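PDB 6KBH: cytochrome P450 monooxygenase from Rhodococcus sp. ECU0066, which probably acts as a monooxygenase, joining, in one chain, a heme-containing P450 portion to an FMN- and [2Fe-2S]-containing reductase portion. Local coordinates for residues 112-117 with 227-232; 578-583 with 604-609; 655-660 with 679-684. One frame throughout, in Å; residues are numbered along the deposited sequence.

Overall arrangement
The three contacts follow one another along the chain and fall into two distant groups. Contact 1 packs two helices of the P450 portion, away from the annotated cofactor sites. Contacts 2 and 3 lie on the other side of the chain's centre, about 81 and 74 Å from contact 1 between centres. They share one five-stranded parallel sheet of the reductase portion, and since strands 578-584 and 655-661 are neighbours in it their centres are only about 10 Å apart. Arg578 NH2 joins them, 3.0 Å from Thr655 OG1 in a probable hydrogen bond. Contact 3 reaches the flavin directly: the Glu684 side chain is about 3 Å from FMN, whereas Tyr609 of contact 2 stays about 9 Å away.

Contact 1 of 3, residues 112-117 with 227-232; sequences AVLARY and DAVGKF
The ring of Tyr117 lies with one face over the backbone joining Gly230 to Lys231: Lys231 N stands over the ring centre, 3.6 Å above its plane, while Gly230 C sits nearer the rim. At the edge, Val113 O from the same turn of chain lies in the ring plane, and Asp227 OD1 is also near that plane, 4.1 Å from Tyr117 CE1. The Asp227 carboxylate is turned by 75° against the ring. Gly230 suits the middle of this contact because, lacking a side chain, it lets the aromatic face come down onto the main chain; its CA makes a CH-pi contact 4.1 Å from the Tyr117 ring centroid.

The two segments belong to helices 108-116 and 219-242, which by their order along the P450 fold probably correspond to the B' and G helices. Tyr117 reaches from the end region of the first segment across to the second.

At the far end of the ring the phenol meets the Lys231 chain, whose CG is 3.3 Å from Tyr117 OH. A bend at the last torsion of Lys231 (chi4 -65°) lets Lys231 NZ give Tyr117 OH a weak hydrogen bond, 3.4 Å long. That amine also forms a long salt bridge with Asp227 OD2 one turn earlier. Branched aliphatic residues pack beside the ring contact: Val113 CG1 rests beside Asp227 OD1, and Leu114 CD2 meets Val229 CG1 at 4.2 Å. Beyond the pair, Val229 continues onto Met277 of helix 269-281.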
# COMPACT_ATOMS: atom_id res chain seq x y z
N ALA A 112 -7.87 26.28 34.09
CA ALA A 112 -8.11 25.96 35.49
C ALA A 112 -8.77 24.59 35.63
O ALA A 112 -8.43 23.82 36.54
CB ALA A 112 -8.97 27.05 36.14
N VAL A 113 -9.72 24.28 34.74
CA VAL A 113 -10.36 22.96 34.77
C VAL A 113 -9.33 21.87 34.49
O VAL A 113 -9.34 20.82 35.13
CB VAL A 113 -11.52 22.92 33.76
CG1 VAL A 113 -12.23 21.58 33.83
CG2 VAL A 113 -12.50 24.07 34.01
N LEU A 114 -8.44 22.11 33.52
CA LEU A 114 -7.39 21.14 33.23
C LEU A 114 -6.45 20.97 34.42
O LEU A 114 -6.07 19.84 34.76
CB LEU A 114 -6.60 21.56 31.99
CG LEU A 114 -7.26 21.42 30.62
CD1 LEU A 114 -6.44 22.16 29.57
CD2 LEU A 114 -7.43 19.96 30.24
N ALA A 115 -6.07 22.08 35.06
CA ALA A 115 -5.15 22.00 36.18
C ALA A 115 -5.78 21.30 37.38
O ALA A 115 -5.06 20.73 38.21
CB ALA A 115 -4.66 23.40 36.56
N ARG A 116 -7.11 21.34 37.49
CA ARG A 116 -7.77 20.70 38.63
C ARG A 116 -7.60 19.19 38.60
O ARG A 116 -7.49 18.56 39.66
CB ARG A 116 -9.25 21.08 38.65
CG ARG A 116 -9.52 22.44 39.28
CD ARG A 116 -10.93 22.54 39.80
NE ARG A 116 -11.92 22.40 38.74
CZ ARG A 116 -12.43 23.43 38.06
NH1 ARG A 116 -12.04 24.66 38.33
NH2 ARG A 116 -13.32 23.21 37.10
N TYR A 117 -7.59 18.58 37.42
CA TYR A 117 -7.20 17.19 37.28
C TYR A 117 -5.69 17.01 37.18
O TYR A 117 -5.24 15.89 36.89
CB TYR A 117 -7.88 16.56 36.05
CG TYR A 117 -9.37 16.36 36.19
CD1 TYR A 117 -10.26 17.39 35.90
CD2 TYR A 117 -9.89 15.14 36.59
CE1 TYR A 117 -11.63 17.21 36.02
CE2 TYR A 117 -11.26 14.94 36.71
CZ TYR A 117 -12.12 15.98 36.42
OH TYR A 117 -13.48 15.80 36.54
N ASP A 227 -12.96 19.53 30.64
CA ASP A 227 -13.54 18.67 31.65
C ASP A 227 -13.48 17.20 31.23
O ASP A 227 -13.09 16.34 32.03
CB ASP A 227 -14.99 19.09 31.93
CG ASP A 227 -15.48 18.64 33.29
OD1 ASP A 227 -14.86 19.03 34.30
OD2 ASP A 227 -16.49 17.90 33.35
N ALA A 228 -13.84 16.90 29.98
CA ALA A 228 -13.77 15.52 29.51
C ALA A 228 -12.33 15.05 29.37
O ALA A 228 -12.04 13.87 29.62
CB ALA A 228 -14.51 15.39 28.18
N VAL A 229 -11.42 15.94 28.98
CA VAL A 229 -10.02 15.55 28.82
C VAL A 229 -9.37 15.34 30.18
O VAL A 229 -8.56 14.42 30.36
CB VAL A 229 -9.27 16.60 27.98
CG1 VAL A 229 -7.77 16.36 28.01
CG2 VAL A 229 -9.79 16.58 26.55
N GLY A 230 -9.71 16.18 31.16
CA GLY A 230 -9.17 16.00 32.50
C GLY A 230 -9.67 14.72 33.16
O GLY A 230 -8.89 14.00 33.79
N LYS A 231 -10.97 14.44 33.04
CA LYS A 231 -11.51 13.17 33.51
C LYS A 231 -10.74 12.01 32.93
O LYS A 231 -10.37 11.06 33.63
CB LYS A 231 -12.99 13.04 33.13
CG LYS A 231 -13.95 13.95 33.87
CD LYS A 231 -15.37 13.71 33.37
CE LYS A 231 -16.32 14.80 33.83
NZ LYS A 231 -16.47 14.80 35.31
N PHE A 232 -10.48 12.07 31.63
CA PHE A 232 -9.83 10.97 30.94
C PHE A 232 -8.35 10.86 31.31
O PHE A 232 -7.79 9.76 31.31
CB PHE A 232 -10.03 11.15 29.43
CG PHE A 232 -9.16 10.29 28.58
CD1 PHE A 232 -7.85 10.63 28.36
CD2 PHE A 232 -9.66 9.13 28.00
CE1 PHE A 232 -7.04 9.84 27.62
CE2 PHE A 232 -8.84 8.34 27.23
CZ PHE A 232 -7.52 8.70 27.04

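Contact 2 of 3, residues 578-583 with 604-609; sequences RYVFVA and DYEIHY
Strands 578-583 and 605-609 run side by side in the same direction, their axes 4.3 Å apart and only 7° from parallel, with Tyr579 paired to Tyr605 and each later residue to its counterpart up to Ala583 and Tyr609. They are the two strands of a beta-alpha-beta crossover closed by helix 588-601, in the parallel sheet of strand order 3-2-1-4-5 characteristic of the NAD-binding-like domain of ferredoxin reductases. Glu606 N donates to Tyr579 O at 2.8 Å and His608 N to Phe581 O, while the return bond from Ala583 N to His608 O is weak.

Tyr579, Phe581 and Tyr605 pack on helix 588-601 through Val598 and Val591, while Ile607, on the same face of the sheet, reaches Leu623 of helix 620-625; large, mostly apolar side chains suit a face covered by helices. The Phe581 ring is approached at its edge by Tyr605 CB, 3.4 Å from Phe581 CE1, while the CG2 branch of Ile607 comes in obliquely against CD1.

Val580, Val582, Glu606 and His608 occupy the other face, covered in part by Phe648 and Met642. Here the long arms of Arg578 and Glu606 run alongside each other. A bend at chi3 (69°) turns the otherwise extended Arg578 so that NH1 meets Glu606 OE1 at 3.5 Å in a salt bridge, with OE1 near the guanidinium plane, though the two planes are 55° apart. Val580 CG1 lies against one guanidinium face, 3.4 Å above it, and NH2 bonds to Thr655 OG1.

At the far end Tyr609 OH bonds to the carbonyls of Gly585 and Ala618, while the ring presents its edge to Ala583 O, 3.4 Å from Tyr609 CD1.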
# COMPACT_ATOMS: atom_id res chain seq x y z
N ARG A 578 20.26 -16.96 -35.33
CA ARG A 578 19.54 -18.21 -35.18
C ARG A 578 19.22 -18.39 -33.70
O ARG A 578 19.86 -17.80 -32.83
CB ARG A 578 20.35 -19.40 -35.71
CG ARG A 578 19.77 -20.80 -35.48
CD ARG A 578 20.60 -21.84 -36.20
NE ARG A 578 21.93 -22.02 -35.62
CZ ARG A 578 22.41 -23.17 -35.17
NH1 ARG A 578 21.68 -24.28 -35.24
NH2 ARG A 578 23.63 -23.23 -34.67
N TYR A 579 18.19 -19.17 -33.44
CA TYR A 579 17.80 -19.49 -32.09
C TYR A 579 17.77 -21.00 -31.97
O TYR A 579 17.12 -21.67 -32.78
CB TYR A 579 16.44 -18.87 -31.78
CG TYR A 579 16.31 -17.53 -32.44
CD1 TYR A 579 16.85 -16.40 -31.85
CD2 TYR A 579 15.72 -17.39 -33.69
CE1 TYR A 579 16.78 -15.17 -32.46
CE2 TYR A 579 15.65 -16.16 -34.31
CZ TYR A 579 16.18 -15.05 -33.69
OH TYR A 579 16.09 -13.83 -34.32
N VAL A 580 18.48 -21.55 -31.01
CA VAL A 580 18.30 -22.94 -30.67
C VAL A 580 17.75 -22.94 -29.26
O VAL A 580 18.26 -22.22 -28.39
CB VAL A 580 19.58 -23.78 -30.82
CG1 VAL A 580 20.12 -23.60 -32.24
CG2 VAL A 580 20.61 -23.53 -29.69
N PHE A 581 16.64 -23.64 -29.06
CA PHE A 581 15.92 -23.64 -27.79
C PHE A 581 16.12 -25.02 -27.17
O PHE A 581 15.95 -26.03 -27.85
CB PHE A 581 14.43 -23.36 -28.00
CG PHE A 581 14.13 -22.17 -28.89
CD1 PHE A 581 14.02 -22.30 -30.26
CD2 PHE A 581 13.92 -20.91 -28.33
CE1 PHE A 581 13.72 -21.22 -31.06
CE2 PHE A 581 13.62 -19.82 -29.12
CZ PHE A 581 13.52 -19.96 -30.50
N VAL A 582 16.50 -25.07 -25.91
CA VAL A 582 16.53 -26.32 -25.17
C VAL A 582 15.53 -26.19 -24.03
O VAL A 582 15.39 -25.11 -23.45
CB VAL A 582 17.94 -26.70 -24.67
CG1 VAL A 582 18.45 -25.68 -23.72
CG2 VAL A 582 17.93 -28.10 -24.06
N ALA A 583 14.78 -27.25 -23.78
CA ALA A 583 13.60 -27.19 -22.92
C ALA A 583 13.48 -28.48 -22.14
O ALA A 583 13.61 -29.57 -22.71
CB ALA A 583 12.32 -26.96 -23.75
N ASP A 604 15.52 -19.00 -38.88
CA ASP A 604 15.96 -20.35 -38.55
C ASP A 604 16.02 -20.59 -37.07
O ASP A 604 16.61 -19.87 -36.37
CB ASP A 604 17.30 -20.63 -39.31
CG ASP A 604 18.10 -21.81 -38.76
OD1 ASP A 604 17.59 -22.57 -37.96
OD2 ASP A 604 19.27 -21.97 -39.12
N TYR A 605 15.42 -21.67 -36.62
CA TYR A 605 15.45 -21.99 -35.20
C TYR A 605 15.47 -23.50 -35.03
O TYR A 605 15.04 -24.26 -35.91
CB TYR A 605 14.26 -21.37 -34.46
CG TYR A 605 12.91 -21.86 -34.92
CD1 TYR A 605 12.32 -21.36 -36.07
CD2 TYR A 605 12.21 -22.82 -34.19
CE1 TYR A 605 11.09 -21.80 -36.49
CE2 TYR A 605 10.97 -23.27 -34.60
CZ TYR A 605 10.41 -22.75 -35.76
OH TYR A 605 9.18 -23.19 -36.18
N GLU A 606 15.98 -23.94 -33.88
CA GLU A 606 16.11 -25.35 -33.56
C GLU A 606 15.70 -25.56 -32.11
O GLU A 606 16.25 -24.92 -31.22
CB GLU A 606 17.55 -25.83 -33.78
CG GLU A 606 17.67 -27.31 -34.12
CD GLU A 606 19.09 -27.71 -34.47
OE1 GLU A 606 20.04 -27.07 -33.96
OE2 GLU A 606 19.26 -28.67 -35.25
N ILE A 607 14.73 -26.43 -31.86
CA ILE A 607 14.19 -26.59 -30.51
C ILE A 607 14.39 -28.02 -30.05
O ILE A 607 14.11 -28.98 -30.79
CB ILE A 607 12.71 -26.16 -30.43
CG1 ILE A 607 11.75 -27.20 -30.99
CG2 ILE A 607 12.47 -24.95 -31.28
CD1 ILE A 607 10.33 -26.73 -30.86
N HIS A 608 14.90 -28.17 -28.83
CA HIS A 608 15.28 -29.45 -28.25
C HIS A 608 14.53 -29.58 -26.92
O HIS A 608 14.73 -28.75 -26.02
CB HIS A 608 16.80 -29.53 -28.05
CG HIS A 608 17.58 -29.62 -29.32
ND1 HIS A 608 17.99 -30.82 -29.87
CD2 HIS A 608 18.05 -28.66 -30.15
CE1 HIS A 608 18.67 -30.60 -30.98
NE2 HIS A 608 18.72 -29.29 -31.17
N TYR A 609 13.69 -30.60 -26.80
CA TYR A 609 12.73 -30.70 -25.70
C TYR A 609 12.88 -32.05 -25.01
O TYR A 609 12.59 -33.10 -25.60
CB TYR A 609 11.30 -30.50 -26.22
CG TYR A 609 10.21 -30.51 -25.18
CD1 TYR A 609 10.47 -30.21 -23.85
CD2 TYR A 609 8.90 -30.82 -25.53
CE1 TYR A 609 9.46 -30.22 -22.90
CE2 TYR A 609 7.89 -30.83 -24.59
CZ TYR A 609 8.17 -30.53 -23.28
OH TYR A 609 7.16 -30.55 -22.35

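Contact 3 of 3, residues 655-660 with 679-684; sequences TQVYSC and DTLHVE
Tyr658 and His682 form the close-packed part of this contact, their rings in an offset stack with centroids 4.3 Å apart and planes 15° from parallel. Both have CG anti to the carbonyl carbon (chi1 about -50°), which sends the two rings the same way from neighbouring strands. His682 ND1 lies over the tyrosine face toward its rim, 3.3 Å from Tyr658 CE2. Flat side chains suit this paired position, since they can cover each other as they leave the sheet. The Gln656 amide joins them obliquely, its plane 59° from the imidazole and its CD 3.8 Å from His682 CE1. The phenol oxygen bonds to Asp573 N and, weakly, to Gln656 OE1, so the ring's outer end is tethered.

On the opposite face small and branched residues fit under helix 663-672. Leu681 CD1 lies 3.4 Å from Val657 O, as well as against the valine's CG1 branch, and Leu669 of the helix covers Ser659 and Leu681.

The loose side is at Asp679, whose side chain is exposed in the turn before the second strand. Although side chains spread out there, the backbone ladder stays bonded: Val657 N gives a 3.0 Å bond to Thr680 O, and His682 N one of 2.8 Å to Val657 O. Buried Thr680 is itself held by OG1, bonded to Pro677 O.

Strand 681-685 is an outermost strand of the parallel sheet, completing a beta-alpha-beta unit; its C-terminal part carries Glu684 to the bound FMN, consistent with the way parallel sheets of this kind present cofactor-binding residues at their C-terminal edge.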
# COMPACT_ATOMS: atom_id res chain seq x y z
N THR A 655 24.63 -17.57 -33.55
CA THR A 655 23.66 -18.36 -32.81
C THR A 655 23.46 -17.83 -31.39
O THR A 655 24.43 -17.50 -30.68
CB THR A 655 24.09 -19.83 -32.74
OG1 THR A 655 24.18 -20.37 -34.06
CG2 THR A 655 23.10 -20.64 -31.92
N GLN A 656 22.20 -17.72 -30.99
CA GLN A 656 21.77 -17.52 -29.61
C GLN A 656 21.02 -18.75 -29.11
O GLN A 656 20.53 -19.57 -29.89
CB GLN A 656 20.87 -16.28 -29.47
CG GLN A 656 21.61 -14.96 -29.37
CD GLN A 656 20.67 -13.81 -29.04
OE1 GLN A 656 19.45 -13.99 -29.01
NE2 GLN A 656 21.23 -12.64 -28.80
N VAL A 657 20.96 -18.87 -27.78
CA VAL A 657 20.27 -19.99 -27.13
C VAL A 657 19.46 -19.46 -25.95
O VAL A 657 20.04 -18.95 -24.97
CB VAL A 657 21.26 -21.07 -26.62
CG1 VAL A 657 20.49 -22.30 -26.10
CG2 VAL A 657 22.34 -21.46 -27.63
N TYR A 658 18.14 -19.59 -26.02
CA TYR A 658 17.30 -19.40 -24.85
C TYR A 658 16.83 -20.75 -24.33
O TYR A 658 16.62 -21.68 -25.12
CB TYR A 658 16.09 -18.50 -25.12
CG TYR A 658 16.43 -17.20 -25.78
CD1 TYR A 658 16.75 -17.14 -27.13
CD2 TYR A 658 16.44 -16.03 -25.06
CE1 TYR A 658 17.06 -15.96 -27.73
CE2 TYR A 658 16.76 -14.83 -25.65
CZ TYR A 658 17.07 -14.81 -26.99
OH TYR A 658 17.39 -13.63 -27.62
N SER A 659 16.67 -20.85 -23.01
CA SER A 659 16.43 -22.15 -22.42
C SER A 659 15.74 -22.01 -21.08
O SER A 659 15.87 -21.00 -20.39
CB SER A 659 17.73 -22.91 -22.25
OG SER A 659 18.56 -22.31 -21.26
N CYS A 660 15.02 -23.07 -20.70
CA CYS A 660 14.16 -23.01 -19.53
C CYS A 660 13.76 -24.40 -19.07
O CYS A 660 13.33 -25.23 -19.87
CB CYS A 660 12.92 -22.17 -19.86
SG CYS A 660 11.71 -22.15 -18.56
N ASP A 679 26.97 -12.96 -24.33
CA ASP A 679 25.52 -12.74 -24.33
C ASP A 679 24.78 -13.80 -25.13
O ASP A 679 23.67 -13.54 -25.62
CB ASP A 679 25.20 -11.34 -24.85
CG ASP A 679 24.17 -10.63 -24.00
OD1 ASP A 679 23.47 -11.31 -23.21
OD2 ASP A 679 24.04 -9.39 -24.12
N THR A 680 25.36 -14.99 -25.28
CA THR A 680 24.78 -16.04 -26.12
C THR A 680 23.61 -16.74 -25.44
O THR A 680 22.58 -16.97 -26.07
CB THR A 680 25.86 -17.07 -26.48
OG1 THR A 680 26.65 -17.35 -25.32
CG2 THR A 680 26.75 -16.54 -27.59
N LEU A 681 23.76 -17.10 -24.16
CA LEU A 681 22.78 -17.93 -23.47
C LEU A 681 21.85 -17.07 -22.63
O LEU A 681 22.30 -16.17 -21.91
CB LEU A 681 23.47 -18.96 -22.58
CG LEU A 681 22.53 -19.65 -21.58
CD1 LEU A 681 21.51 -20.51 -22.32
CD2 LEU A 681 23.30 -20.47 -20.56
N HIS A 682 20.55 -17.35 -22.72
CA HIS A 682 19.56 -16.74 -21.85
C HIS A 682 18.73 -17.83 -21.21
O HIS A 682 18.35 -18.81 -21.87
CB HIS A 682 18.66 -15.76 -22.60
CG HIS A 682 19.42 -14.81 -23.48
ND1 HIS A 682 19.88 -15.15 -24.73
CD2 HIS A 682 19.78 -13.52 -23.28
CE1 HIS A 682 20.51 -14.12 -25.26
NE2 HIS A 682 20.46 -13.11 -24.40
N VAL A 683 18.45 -17.67 -19.92
CA VAL A 683 17.74 -18.67 -19.14
C VAL A 683 16.62 -17.99 -18.38
O VAL A 683 16.69 -16.80 -18.06
CB VAL A 683 18.68 -19.39 -18.15
CG1 VAL A 683 19.46 -20.48 -18.87
CG2 VAL A 683 19.63 -18.39 -17.52
N GLU A 684 15.56 -18.74 -18.10
CA GLU A 684 14.53 -18.33 -17.17
C GLU A 684 14.38 -19.42 -16.11
O GLU A 684 14.14 -20.59 -16.44
CB GLU A 684 13.19 -18.08 -17.87
CG GLU A 684 11.99 -18.05 -16.92
CD GLU A 684 10.92 -17.05 -17.33
OE1 GLU A 684 11.14 -15.83 -17.18
OE2 GLU A 684 9.85 -17.49 -17.79